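Local structure of prolyl endopeptidase (Myxococcus xanthus, 2BKL) at residues Thr172-Pro177 against Tyr183-Pro188; Val218-Thr223 against Lys262-Leu267; Val420-Ala423 against Lys429-Met432; Asn482-Gly487 against Phe506-Ala511. The protein probably hydrolyses oligopeptides on the carboxyl side of proline, and more slowly alanine, as a serine endopeptidase of the S9A family. All coordinates share one frame; numbering follows the deposited sequence.

Contact 1 (Thr172-Pro177 against Tyr183-Pro188); sequences TPKWTP and YYEWLP
Lys174 and Tyr183 form an antiparallel hydrogen-bonded pair at the start of a beta hairpin, the first two strands of a four-stranded up-and-down blade of the beta-propeller domain. The evidence is a pair of backbone bonds. Lys174 N reaches Tyr183 O at 2.9 Å, almost straight (176°), and Tyr183 N returns a bond to Lys174 O. Beside them Pro173 CA makes a CA-H...O contact to the same Tyr183 O.

Beyond this single bridge the strands are held by side chains. The bends at chi2 (67°) and chi3 (64°) bring Lys174 NZ back to Thr172 on its own segment, and the Lys174 side chain crosses that of Glu185 at about a right angle. Its NZ gives a salt bridge to Glu185 OE2 at 2.8 Å on the syn side, and bonds also to Thr172 O (2.6 Å) and Thr172 OG1 (2.9 Å). The other carboxylate oxygen, Glu185 OE1, takes the backbone Thr172 N at 3.0 Å. The carboxylate thus bridges a charged amine and a peptide N-H, which probably favours its ionised form. Strand 229-234, the first of the next blade, joins in: Ser232 O accepts from Lys174 NZ and Ser232 OG bonds Glu185 OE2, tying the ion pair to the adjacent blade.

At the far end Thr176 crosses the Tyr183 ring at about a right angle, its methyl CG2 lying obliquely 3.7 Å from Tyr183 CE2.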
loop_
_atom_site.group_PDB
_atom_site.type_symbol
_atom_site.label_atom_id
_atom_site.label_comp_id
_atom_site.label_asym_id
_atom_site.label_seq_id
_atom_site.Cartn_x
_atom_site.Cartn_y
_atom_site.Cartn_z
ATOM N N THR A 172 -11.739 -10.242 -4.406
ATOM C CA THR A 172 -11.171 -11.165 -3.424
ATOM C C THR A 172 -12.232 -12.253 -3.246
ATOM O O THR A 172 -13.246 -12.004 -2.574
ATOM C CB THR A 172 -10.852 -10.471 -2.106
ATOM O OG1 THR A 172 -11.943 -9.640 -1.699
ATOM C CG2 THR A 172 -9.729 -9.502 -2.243
ATOM N N PRO A 173 -12.062 -13.432 -3.854
ATOM C CA PRO A 173 -13.137 -14.424 -3.811
ATOM C C PRO A 173 -13.522 -14.850 -2.395
ATOM O O PRO A 173 -12.664 -15.158 -1.540
ATOM C CB PRO A 173 -12.565 -15.606 -4.600
ATOM C CG PRO A 173 -11.570 -14.947 -5.541
ATOM C CD PRO A 173 -10.933 -13.894 -4.689
ATOM N N LYS A 174 -14.832 -14.837 -2.149
ATOM C CA LYS A 174 -15.432 -15.346 -0.914
ATOM C C LYS A 174 -16.167 -16.642 -1.234
ATOM O O LYS A 174 -17.284 -16.612 -1.729
ATOM C CB LYS A 174 -16.434 -14.359 -0.321
ATOM C CG LYS A 174 -15.918 -13.315 0.673
ATOM C CD LYS A 174 -14.993 -12.306 0.068
ATOM C CE LYS A 174 -15.644 -11.427 -0.978
ATOM N NZ LYS A 174 -14.756 -10.249 -1.359
ATOM N N TRP A 175 -15.528 -17.769 -0.952
ATOM C CA TRP A 175 -16.123 -19.083 -1.147
ATOM C C TRP A 175 -17.283 -19.338 -0.196
ATOM O O TRP A 175 -17.202 -19.017 0.995
ATOM C CB TRP A 175 -15.091 -20.157 -0.944
ATOM C CG TRP A 175 -14.019 -20.245 -1.948
ATOM C CD1 TRP A 175 -12.777 -19.692 -1.887
ATOM C CD2 TRP A 175 -14.055 -21.029 -3.146
ATOM N NE1 TRP A 175 -12.056 -20.054 -2.995
ATOM C CE2 TRP A 175 -12.812 -20.890 -3.774
ATOM C CE3 TRP A 175 -15.025 -21.841 -3.753
ATOM C CZ2 TRP A 175 -12.508 -21.525 -4.984
ATOM C CZ3 TRP A 175 -14.730 -22.465 -4.937
ATOM C CH2 TRP A 175 -13.473 -22.313 -5.537
ATOM N N THR A 176 -18.366 -19.894 -0.708
ATOM C CA THR A 176 -19.426 -20.379 0.174
ATOM C C THR A 176 -18.993 -21.653 0.891
ATOM O O THR A 176 -18.108 -22.343 0.421
ATOM C CB THR A 176 -20.734 -20.594 -0.588
ATOM O OG1 THR A 176 -20.481 -21.196 -1.861
ATOM C CG2 THR A 176 -21.371 -19.236 -0.927
ATOM N N PRO A 177 -19.585 -21.949 2.045
ATOM C CA PRO A 177 -19.203 -23.145 2.823
ATOM C C PRO A 177 -19.269 -24.473 2.048
ATOM O O PRO A 177 -18.524 -25.400 2.407
ATOM C CB PRO A 177 -20.189 -23.140 3.985
ATOM C CG PRO A 177 -20.801 -21.823 4.051
ATOM C CD PRO A 177 -20.590 -21.130 2.746
ATOM N N TYR A 183 -18.480 -15.594 -4.147
ATOM C CA TYR A 183 -18.827 -14.192 -4.395
ATOM C C TYR A 183 -17.584 -13.417 -4.765
ATOM O O TYR A 183 -16.505 -13.671 -4.244
ATOM C CB TYR A 183 -19.425 -13.570 -3.135
ATOM C CG TYR A 183 -20.772 -14.138 -2.737
ATOM C CD1 TYR A 183 -21.968 -13.634 -3.267
ATOM C CD2 TYR A 183 -20.871 -15.153 -1.791
ATOM C CE1 TYR A 183 -23.167 -14.128 -2.901
ATOM C CE2 TYR A 183 -22.091 -15.678 -1.445
ATOM C CZ TYR A 183 -23.235 -15.148 -1.988
ATOM O OH TYR A 183 -24.479 -15.628 -1.649
ATOM N N TYR A 184 -17.718 -12.441 -5.644
ATOM C CA TYR A 184 -16.566 -11.635 -6.038
ATOM C C TYR A 184 -17.008 -10.316 -6.654
ATOM O O TYR A 184 -18.144 -10.156 -7.094
ATOM C CB TYR A 184 -15.642 -12.398 -7.018
ATOM C CG TYR A 184 -16.286 -12.631 -8.366
ATOM C CD1 TYR A 184 -17.292 -13.574 -8.554
ATOM C CD2 TYR A 184 -15.980 -11.825 -9.440
ATOM C CE1 TYR A 184 -17.914 -13.747 -9.795
ATOM C CE2 TYR A 184 -16.591 -12.002 -10.683
ATOM C CZ TYR A 184 -17.573 -12.946 -10.850
ATOM O OH TYR A 184 -18.190 -13.107 -12.069
ATOM N N GLU A 185 -16.067 -9.390 -6.685
ATOM C CA GLU A 185 -16.216 -8.041 -7.229
ATOM C C GLU A 185 -15.758 -8.059 -8.675
ATOM O O GLU A 185 -14.646 -8.484 -8.974
ATOM C CB GLU A 185 -15.343 -7.076 -6.456
ATOM C CG GLU A 185 -15.615 -6.960 -4.962
ATOM C CD GLU A 185 -15.324 -8.191 -4.091
ATOM O OE1 GLU A 185 -14.442 -8.999 -4.378
ATOM O OE2 GLU A 185 -16.023 -8.386 -3.052
ATOM N N TRP A 186 -16.636 -7.613 -9.577
ATOM C CA TRP A 186 -16.454 -7.756 -11.016
ATOM C C TRP A 186 -16.559 -6.403 -11.726
ATOM O O TRP A 186 -17.426 -5.597 -11.399
ATOM C CB TRP A 186 -17.543 -8.686 -11.581
ATOM C CG TRP A 186 -17.366 -8.967 -13.025
ATOM C CD1 TRP A 186 -16.333 -9.637 -13.630
ATOM C CD2 TRP A 186 -18.265 -8.605 -14.069
ATOM N NE1 TRP A 186 -16.537 -9.691 -14.992
ATOM C CE2 TRP A 186 -17.724 -9.085 -15.281
ATOM C CE3 TRP A 186 -19.484 -7.933 -14.102
ATOM C CZ2 TRP A 186 -18.359 -8.893 -16.511
ATOM C CZ3 TRP A 186 -20.118 -7.746 -15.322
ATOM C CH2 TRP A 186 -19.553 -8.223 -16.500
ATOM N N LEU A 187 -15.713 -6.186 -12.734
ATOM C CA LEU A 187 -15.837 -5.045 -13.650
ATOM C C LEU A 187 -16.199 -5.539 -15.039
ATOM O O LEU A 187 -15.617 -6.512 -15.526
ATOM C CB LEU A 187 -14.524 -4.285 -13.746
ATOM C CG LEU A 187 -14.094 -3.506 -12.519
ATOM C CD1 LEU A 187 -12.673 -3.038 -12.650
ATOM C CD2 LEU A 187 -14.994 -2.310 -12.308
ATOM N N PRO A 188 -17.148 -4.885 -15.704
ATOM C CA PRO A 188 -17.494 -5.248 -17.084
ATOM C C PRO A 188 -16.362 -4.816 -18.025
ATOM O O PRO A 188 -15.577 -3.951 -17.660
ATOM C CB PRO A 188 -18.769 -4.428 -17.328
ATOM C CG PRO A 188 -18.565 -3.238 -16.531
ATOM C CD PRO A 188 -17.918 -3.713 -15.243
HETATM O O HOH W 1 -12.064 -7.174 -2.839
#

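Contact 2 (Val218-Thr223 against Lys262-Leu267); sequences VVHERT and KDFRLL
Phe264 points its ring into the angle between Val219 and His220, and one ring corner makes most of the contact. Its CE2 lies 3.2 Å from Val219 O, the oxygen sitting at the ring edge near the ring plane, where it can face the weakly positive C-H rim. The same CE2 is 3.6 Å from His220 CD2, but here the geometry differs: CD2 stands over a face of the Phe264 ring, displaced toward the rim, while Phe264 meets the imidazole at its edge. With planes 58° apart and centroids separated by 5.1 Å, the two rings are inclined to each other, neither stacked nor perpendicular. Phe264 gets there with CG anti to its carbonyl carbon (chi1 -79°), which carries the ring across to the facing segment.

The segments belong to adjacent propeller blades. Val219 and His220 end the last strand of one blade, in a classic beta bulge where both residues face Ile204; Phe264 immediately precedes strand 265-269, the last strand of the next. His220 and Phe264 both rest on Val243 of that second blade, and Lys257 adds a cation-pi contact to the phenylalanine.

The imidazole is steadied from its own side: His220 ND1 donates to Glu221 O at 2.8 Å, near the ring plane and on a carbonyl lone pair, which limits rotation of the ring and leaves its CD2 corner turned to Phe264. Val219 adds a looser apolar touch, its CG1 approaching Phe264 CZ at 4.1 Å with the side chains roughly perpendicular.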
loop_
_atom_site.group_PDB
_atom_site.type_symbol
_atom_site.label_atom_id
_atom_site.label_comp_id
_atom_site.label_asym_id
_atom_site.label_seq_id
_atom_site.Cartn_x
_atom_site.Cartn_y
_atom_site.Cartn_z
ATOM N N VAL A 218 -25.984 -11.619 -10.567
ATOM C CA VAL A 218 -25.729 -10.288 -10.071
ATOM C C VAL A 218 -26.293 -10.194 -8.665
ATOM O O VAL A 218 -27.511 -10.239 -8.452
ATOM C CB VAL A 218 -26.355 -9.203 -10.978
ATOM C CG1 VAL A 218 -26.015 -7.839 -10.465
ATOM C CG2 VAL A 218 -25.876 -9.396 -12.447
ATOM N N VAL A 219 -25.380 -10.133 -7.703
ATOM C CA VAL A 219 -25.696 -10.071 -6.295
ATOM C C VAL A 219 -25.999 -8.650 -5.829
ATOM O O VAL A 219 -26.896 -8.426 -5.031
ATOM C CB VAL A 219 -24.540 -10.696 -5.503
ATOM C CG1 VAL A 219 -24.684 -10.489 -4.014
ATOM C CG2 VAL A 219 -24.429 -12.151 -5.863
ATOM N N HIS A 220 -25.218 -7.688 -6.298
ATOM C CA HIS A 220 -25.455 -6.290 -5.976
ATOM C C HIS A 220 -25.001 -5.449 -7.143
ATOM O O HIS A 220 -23.883 -5.607 -7.627
ATOM C CB HIS A 220 -24.688 -5.893 -4.703
ATOM C CG HIS A 220 -25.101 -4.571 -4.121
ATOM N ND1 HIS A 220 -24.832 -3.366 -4.732
ATOM C CD2 HIS A 220 -25.731 -4.266 -2.959
ATOM C CE1 HIS A 220 -25.316 -2.380 -3.998
ATOM N NE2 HIS A 220 -25.863 -2.897 -2.913
ATOM N N GLU A 221 -25.868 -4.555 -7.604
ATOM C CA GLU A 221 -25.551 -3.730 -8.761
ATOM C C GLU A 221 -24.537 -2.648 -8.405
ATOM O O GLU A 221 -24.236 -2.385 -7.241
ATOM C CB GLU A 221 -26.835 -3.094 -9.324
ATOM C CG GLU A 221 -27.754 -4.097 -10.005
ATOM C CD GLU A 221 -28.958 -3.427 -10.642
ATOM O OE1 GLU A 221 -29.615 -2.609 -9.945
ATOM O OE2 GLU A 221 -29.249 -3.697 -11.835
ATOM N N ARG A 222 -24.036 -2.006 -9.440
ATOM C CA ARG A 222 -23.010 -0.996 -9.285
ATOM C C ARG A 222 -23.562 0.236 -8.582
ATOM O O ARG A 222 -24.765 0.449 -8.547
ATOM C CB ARG A 222 -22.471 -0.588 -10.659
ATOM C CG ARG A 222 -23.429 0.266 -11.466
ATOM C CD ARG A 222 -23.028 0.373 -12.922
ATOM N NE ARG A 222 -23.951 1.202 -13.684
ATOM C CZ ARG A 222 -25.080 0.762 -14.209
ATOM N NH1 ARG A 222 -25.429 -0.515 -14.100
ATOM N NH2 ARG A 222 -25.856 1.610 -14.877
ATOM N N THR A 223 -22.672 1.049 -8.037
ATOM C CA THR A 223 -23.057 2.336 -7.485
ATOM C C THR A 223 -23.170 3.394 -8.564
ATOM O O THR A 223 -23.859 4.384 -8.379
ATOM C CB THR A 223 -22.009 2.854 -6.481
ATOM O OG1 THR A 223 -20.774 3.112 -7.160
ATOM C CG2 THR A 223 -21.730 1.829 -5.375
ATOM N N LYS A 262 -34.619 -11.386 -0.843
ATOM C CA LYS A 262 -34.812 -10.570 -2.032
ATOM C C LYS A 262 -34.056 -9.240 -1.960
ATOM O O LYS A 262 -33.447 -8.830 -2.933
ATOM C CB LYS A 262 -36.316 -10.318 -2.269
ATOM C CG LYS A 262 -36.802 -10.629 -3.694
ATOM C CD LYS A 262 -38.293 -11.041 -3.727
ATOM C CE LYS A 262 -38.505 -12.483 -4.228
ATOM N NZ LYS A 262 -39.961 -12.802 -4.381
ATOM N N ASP A 263 -34.102 -8.569 -0.813
ATOM C CA ASP A 263 -33.542 -7.223 -0.694
ATOM C C ASP A 263 -32.394 -7.205 0.310
ATOM O O ASP A 263 -32.374 -7.984 1.269
ATOM C CB ASP A 263 -34.607 -6.240 -0.202
ATOM C CG ASP A 263 -35.772 -6.094 -1.169
ATOM O OD1 ASP A 263 -35.533 -5.897 -2.377
ATOM O OD2 ASP A 263 -36.960 -6.156 -0.795
ATOM N N PHE A 264 -31.432 -6.311 0.085
ATOM C CA PHE A 264 -30.456 -5.977 1.125
ATOM C C PHE A 264 -31.083 -5.124 2.218
ATOM O O PHE A 264 -31.963 -4.304 1.967
ATOM C CB PHE A 264 -29.238 -5.249 0.541
ATOM C CG PHE A 264 -28.272 -6.166 -0.107
ATOM C CD1 PHE A 264 -27.306 -6.828 0.624
ATOM C CD2 PHE A 264 -28.353 -6.411 -1.469
ATOM C CE1 PHE A 264 -26.446 -7.706 0.013
ATOM C CE2 PHE A 264 -27.474 -7.278 -2.079
ATOM C CZ PHE A 264 -26.524 -7.917 -1.352
ATOM N N ARG A 265 -30.621 -5.333 3.441
ATOM C CA ARG A 265 -30.977 -4.516 4.587
ATOM C C ARG A 265 -29.833 -3.516 4.829
ATOM O O ARG A 265 -28.660 -3.869 4.692
ATOM C CB ARG A 265 -31.140 -5.414 5.832
ATOM C CG ARG A 265 -32.054 -6.677 5.649
ATOM C CD ARG A 265 -31.616 -7.896 6.509
ATOM N NE ARG A 265 -32.569 -9.019 6.494
ATOM C CZ ARG A 265 -33.729 -9.023 7.146
ATOM N NH1 ARG A 265 -34.093 -7.985 7.889
ATOM N NH2 ARG A 265 -34.545 -10.072 7.055
ATOM N N LEU A 266 -30.156 -2.278 5.180
ATOM C CA LEU A 266 -29.144 -1.314 5.591
ATOM C C LEU A 266 -28.751 -1.551 7.021
ATOM O O LEU A 266 -29.583 -1.445 7.907
ATOM C CB LEU A 266 -29.680 0.109 5.473
ATOM C CG LEU A 266 -28.775 1.266 5.888
ATOM C CD1 LEU A 266 -27.571 1.374 4.967
ATOM C CD2 LEU A 266 -29.591 2.580 5.888
ATOM N N LEU A 267 -27.490 -1.893 7.258
ATOM C CA LEU A 267 -26.995 -1.902 8.634
ATOM C C LEU A 267 -26.743 -0.488 9.144
ATOM O O LEU A 267 -27.211 -0.117 10.234
ATOM C CB LEU A 267 -25.744 -2.740 8.787
ATOM C CG LEU A 267 -25.187 -2.825 10.195
ATOM C CD1 LEU A 267 -26.153 -3.554 11.152
ATOM C CD2 LEU A 267 -23.847 -3.515 10.158
#

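Contact 3 (Val420-Ala423 against Lys429-Met432); sequences VFYA and KVPM
Tyr422 and Val430, and likewise Val420 and Met432, are antiparallel hydrogen-bonded pairs, and four backbone bonds stitch the two segments together. The shortest runs from Val430 N to Tyr422 O (2.8 Å, 173°). Between them Phe421 and Pro431 form a non-hydrogen-bonded pair, flanked by CA-H...O contacts: Phe421 CA reaches Val430 O at 3.3 Å, and Pro431 CA makes a like contact to Val420 O.

The strands form a hairpin at the edge of the eight-stranded mixed sheet of the alpha/beta-hydrolase domain; strand 415-423 is outermost, and the face carrying Tyr422 and Met432 lies against helix 503-518.

Aromatic contacts dominate that face. Tyr422 CG sits between its backbone N and carbonyl carbon (chi1 65°), which lays the ring across the neighbouring strand. Val430 CB comes over one ring face in a CH-pi contact, 3.9 Å from the Tyr422 centroid, and Met432 SD approaches obliquely, a Met-aromatic contact. The phenol OH goes on to bond the helix at Asp508 O. A leucine in place of Tyr422 would probably leave that carbonyl without its hydroxyl partner and Val430 without a ring to lie on.

Apolar contacts occur on both faces. Val420 CG2 runs alongside Met432 CB at 3.9 Å, both side chains pointing the same way; on the other face Phe421 CE1 touches Pro431 CB at 3.7 Å.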
loop_
_atom_site.group_PDB
_atom_site.type_symbol
_atom_site.label_atom_id
_atom_site.label_comp_id
_atom_site.label_asym_id
_atom_site.label_seq_id
_atom_site.Cartn_x
_atom_site.Cartn_y
_atom_site.Cartn_z
ATOM N N VAL A 420 11.605 9.415 17.981
ATOM C CA VAL A 420 11.606 10.790 18.413
ATOM C C VAL A 420 10.280 11.444 18.080
ATOM O O VAL A 420 9.486 10.917 17.282
ATOM C CB VAL A 420 12.769 11.570 17.757
ATOM C CG1 VAL A 420 14.104 10.927 18.120
ATOM C CG2 VAL A 420 12.607 11.688 16.233
ATOM N N PHE A 421 10.040 12.596 18.695
ATOM C CA PHE A 421 8.858 13.390 18.525
ATOM C C PHE A 421 9.240 14.831 18.282
ATOM O O PHE A 421 9.907 15.444 19.127
ATOM C CB PHE A 421 7.927 13.226 19.731
ATOM C CG PHE A 421 7.604 11.811 20.037
ATOM C CD1 PHE A 421 6.547 11.205 19.391
ATOM C CD2 PHE A 421 8.351 11.072 20.911
ATOM C CE1 PHE A 421 6.239 9.877 19.624
ATOM C CE2 PHE A 421 8.032 9.702 21.136
ATOM C CZ PHE A 421 6.980 9.135 20.459
ATOM N N TYR A 422 8.829 15.390 17.161
ATOM C CA TYR A 422 9.199 16.766 16.816
ATOM C C TYR A 422 7.942 17.603 16.616
ATOM O O TYR A 422 6.865 17.080 16.340
ATOM C CB TYR A 422 10.098 16.802 15.560
ATOM C CG TYR A 422 9.443 16.328 14.300
ATOM C CD1 TYR A 422 9.468 14.992 13.925
ATOM C CD2 TYR A 422 8.744 17.210 13.483
ATOM C CE1 TYR A 422 8.810 14.565 12.789
ATOM C CE2 TYR A 422 8.112 16.775 12.345
ATOM C CZ TYR A 422 8.146 15.455 12.008
ATOM O OH TYR A 422 7.495 15.021 10.873
ATOM N N ALA A 423 8.050 18.911 16.772
ATOM C CA ALA A 423 6.927 19.813 16.591
ATOM C C ALA A 423 6.865 20.295 15.167
ATOM O O ALA A 423 7.865 20.753 14.612
ATOM C CB ALA A 423 7.030 20.987 17.531
ATOM N N LYS A 429 2.842 17.377 17.674
ATOM C CA LYS A 429 3.970 16.490 17.915
ATOM C C LYS A 429 3.872 15.277 17.014
ATOM O O LYS A 429 2.923 14.495 17.112
ATOM C CB LYS A 429 4.024 16.076 19.403
ATOM C CG LYS A 429 3.869 17.237 20.424
ATOM C CD LYS A 429 4.838 18.388 20.151
ATOM C CE LYS A 429 4.680 19.513 21.149
ATOM N NZ LYS A 429 3.332 20.146 21.147
ATOM N N VAL A 430 4.847 15.149 16.135
ATOM C CA VAL A 430 4.838 14.123 15.119
ATOM C C VAL A 430 5.897 13.086 15.434
ATOM O O VAL A 430 7.044 13.464 15.720
ATOM C CB VAL A 430 5.130 14.726 13.739
ATOM C CG1 VAL A 430 5.115 13.618 12.657
ATOM C CG2 VAL A 430 4.159 15.851 13.387
ATOM N N PRO A 431 5.577 11.796 15.421
ATOM C CA PRO A 431 6.606 10.771 15.622
ATOM C C PRO A 431 7.477 10.539 14.404
ATOM O O PRO A 431 7.046 10.743 13.264
ATOM C CB PRO A 431 5.836 9.504 15.916
ATOM C CG PRO A 431 4.380 9.907 15.991
ATOM C CD PRO A 431 4.242 11.198 15.231
ATOM N N MET A 432 8.700 10.104 14.651
ATOM C CA MET A 432 9.618 9.700 13.592
ATOM C C MET A 432 10.533 8.606 14.109
ATOM O O MET A 432 11.042 8.694 15.247
ATOM C CB MET A 432 10.429 10.900 13.079
ATOM C CG MET A 432 11.428 10.526 12.020
ATOM S SD MET A 432 12.019 11.971 11.056
ATOM C CE MET A 432 12.617 13.039 12.301
#

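Contact 4 (Asn482-Gly487 against Phe506-Ala511); sequences NLRGGG and FDDFHA
Arg484 grips Asp508 side-on with two nitrogens, one to each carboxylate oxygen. Arg484 NE donates to Asp508 OD2 at 3.0 Å in a nearly straight bond (173°) on the syn lone pair, and Arg484 NH2 reaches Asp508 OD1 at 2.8 Å. Guanidinium and carboxylate planes differ by only 18°, so the two groups meet edge to edge as a nearly flat fork. A third donor holds the acid: the backbone Arg484 N binds Asp508 OD2 at 3.1 Å, using the anti lone pair, so OD2 accepts from two directions. The bend at chi3 of Arg484 (-73°) swings NE and NH2 back to the same carboxylate that its own backbone binds.

Both charges have further partners. Asp508 OD1 also receives Ser424 OG, and Arg484 NH1 makes a salt bridge with Asp426, both from the turn joining strands 415-423 and 429-437. This buried acid, with several donors around it, is probably ionised. With an asparagine in its place, an uncharged amide would face the guanidinium, which would probably weaken or break the paired bonds and leave the arginine charge without its mate on the helix.

Beside the polar group, Leu483 CD2 packs 3.5 Å from Asp508 CB, and Leu483 CD1 lies 3.8 Å from Phe509 CD1. Leu483 also begins a type II turn closed by a weak bond from Gly486 N to Leu483 O, with Gly485 at its positive-phi corner. The whole fastens the loop leaving strand 477-481 to helix 503-518, within the beta-alpha-beta crossover to strand 527-532 of the alpha/beta-hydrolase fold.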
loop_
_atom_site.group_PDB
_atom_site.type_symbol
_atom_site.label_atom_id
_atom_site.label_comp_id
_atom_site.label_asym_id
_atom_site.label_seq_id
_atom_site.Cartn_x
_atom_site.Cartn_y
_atom_site.Cartn_z
ATOM N N ASN A 482 5.992 9.776 10.757
ATOM C CA ASN A 482 4.590 9.376 10.871
ATOM C C ASN A 482 3.704 10.611 10.709
ATOM O O ASN A 482 2.977 11.037 11.614
ATOM C CB ASN A 482 4.336 8.694 12.217
ATOM C CG ASN A 482 5.085 7.409 12.366
ATOM O OD1 ASN A 482 6.112 7.360 13.029
ATOM N ND2 ASN A 482 4.564 6.351 11.766
ATOM N N LEU A 483 3.748 11.137 9.501
ATOM C CA LEU A 483 3.069 12.363 9.137
ATOM C C LEU A 483 1.553 12.245 9.309
ATOM O O LEU A 483 0.964 11.153 9.213
ATOM C CB LEU A 483 3.335 12.691 7.690
ATOM C CG LEU A 483 4.770 12.717 7.224
ATOM C CD1 LEU A 483 4.833 12.911 5.680
ATOM C CD2 LEU A 483 5.528 13.805 7.932
ATOM N N ARG A 484 0.910 13.376 9.579
ATOM C CA ARG A 484 -0.555 13.436 9.509
ATOM C C ARG A 484 -1.027 12.992 8.116
ATOM O O ARG A 484 -0.226 12.904 7.152
ATOM C CB ARG A 484 -1.077 14.822 9.871
ATOM C CG ARG A 484 -1.065 15.080 11.368
ATOM C CD ARG A 484 -1.478 16.488 11.776
ATOM N NE ARG A 484 -0.426 17.445 11.442
ATOM C CZ ARG A 484 -0.529 18.732 11.661
ATOM N NH1 ARG A 484 -1.635 19.224 12.184
ATOM N NH2 ARG A 484 0.453 19.540 11.310
ATOM N N GLY A 485 -2.307 12.647 8.024
ATOM C CA GLY A 485 -2.832 11.966 6.873
ATOM C C GLY A 485 -2.762 10.463 7.000
ATOM O O GLY A 485 -3.589 9.767 6.427
ATOM N N GLY A 486 -1.772 9.948 7.727
ATOM C CA GLY A 486 -1.761 8.570 8.135
ATOM C C GLY A 486 -2.784 8.289 9.206
ATOM O O GLY A 486 -3.551 9.150 9.619
ATOM N N GLY A 487 -2.802 7.049 9.670
ATOM C CA GLY A 487 -3.747 6.626 10.688
ATOM C C GLY A 487 -3.167 6.444 12.073
ATOM O O GLY A 487 -3.834 5.886 12.921
ATOM N N PHE A 506 2.643 18.157 4.342
ATOM C CA PHE A 506 3.857 18.720 3.820
ATOM C C PHE A 506 4.598 19.504 4.881
ATOM O O PHE A 506 5.820 19.357 5.024
ATOM C CB PHE A 506 3.584 19.566 2.564
ATOM C CG PHE A 506 2.684 18.887 1.532
ATOM C CD1 PHE A 506 2.749 17.533 1.312
ATOM C CD2 PHE A 506 1.766 19.631 0.802
ATOM C CE1 PHE A 506 1.946 16.932 0.368
ATOM C CE2 PHE A 506 0.938 19.012 -0.152
ATOM C CZ PHE A 506 1.046 17.684 -0.365
ATOM N N ASP A 507 3.856 20.261 5.684
ATOM C CA ASP A 507 4.476 20.974 6.810
ATOM C C ASP A 507 5.118 20.020 7.826
ATOM O O ASP A 507 6.222 20.265 8.302
ATOM C CB ASP A 507 3.489 21.886 7.484
ATOM C CG ASP A 507 3.050 23.035 6.629
ATOM O OD1 ASP A 507 3.743 23.407 5.649
ATOM O OD2 ASP A 507 2.005 23.614 6.917
ATOM N N ASP A 508 4.460 18.909 8.128
ATOM C CA ASP A 508 5.050 17.891 8.986
ATOM C C ASP A 508 6.338 17.353 8.395
ATOM O O ASP A 508 7.279 17.094 9.118
ATOM C CB ASP A 508 4.084 16.728 9.221
ATOM C CG ASP A 508 2.876 17.088 10.046
ATOM O OD1 ASP A 508 2.781 18.201 10.629
ATOM O OD2 ASP A 508 1.928 16.264 10.106
ATOM N N PHE A 509 6.410 17.188 7.075
ATOM C CA PHE A 509 7.614 16.634 6.449
ATOM C C PHE A 509 8.743 17.645 6.417
ATOM O O PHE A 509 9.887 17.281 6.705
ATOM C CB PHE A 509 7.271 16.171 5.032
ATOM C CG PHE A 509 8.210 15.136 4.447
ATOM C CD1 PHE A 509 8.447 13.927 5.063
ATOM C CD2 PHE A 509 8.844 15.376 3.254
ATOM C CE1 PHE A 509 9.255 12.963 4.482
ATOM C CE2 PHE A 509 9.661 14.409 2.672
ATOM C CZ PHE A 509 9.862 13.204 3.302
ATOM N N HIS A 510 8.443 18.900 6.054
ATOM C CA HIS A 510 9.484 19.921 6.129
ATOM C C HIS A 510 10.084 19.975 7.566
ATOM O O HIS A 510 11.286 20.110 7.726
ATOM C CB HIS A 510 8.982 21.298 5.810
ATOM C CG HIS A 510 8.458 21.498 4.419
ATOM N ND1 HIS A 510 9.193 21.200 3.292
ATOM C CD2 HIS A 510 7.298 22.057 3.988
ATOM C CE1 HIS A 510 8.491 21.548 2.225
ATOM N NE2 HIS A 510 7.331 22.052 2.616
ATOM N N ALA A 511 9.239 19.876 8.587
ATOM C CA ALA A 511 9.696 19.933 9.971
ATOM C C ALA A 511 10.555 18.729 10.326
ATOM O O ALA A 511 11.473 18.859 11.137
ATOM C CB ALA A 511 8.509 20.080 10.907
#

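From the N terminus the four contacts close in series; none nests in or crosses another. Contact 1 closes a short hairpin at the start of one propeller blade, and contact 2 spans a longer excursion, joining the end of that blade to the next. These two touch through Tyr183 CE1 and Val219 CG2, 3.8 Å apart. In the hydrolase domain, contact 3 closes the hairpin at the sheet edge and contact 4 spans 18 residues from loop to helix. Their centres lie about 10 Å apart, and Pro431 O and Asn482 N probably bond between them. The propeller pair stands well away: the centres of contacts 1 and 3 are about 42 Å apart.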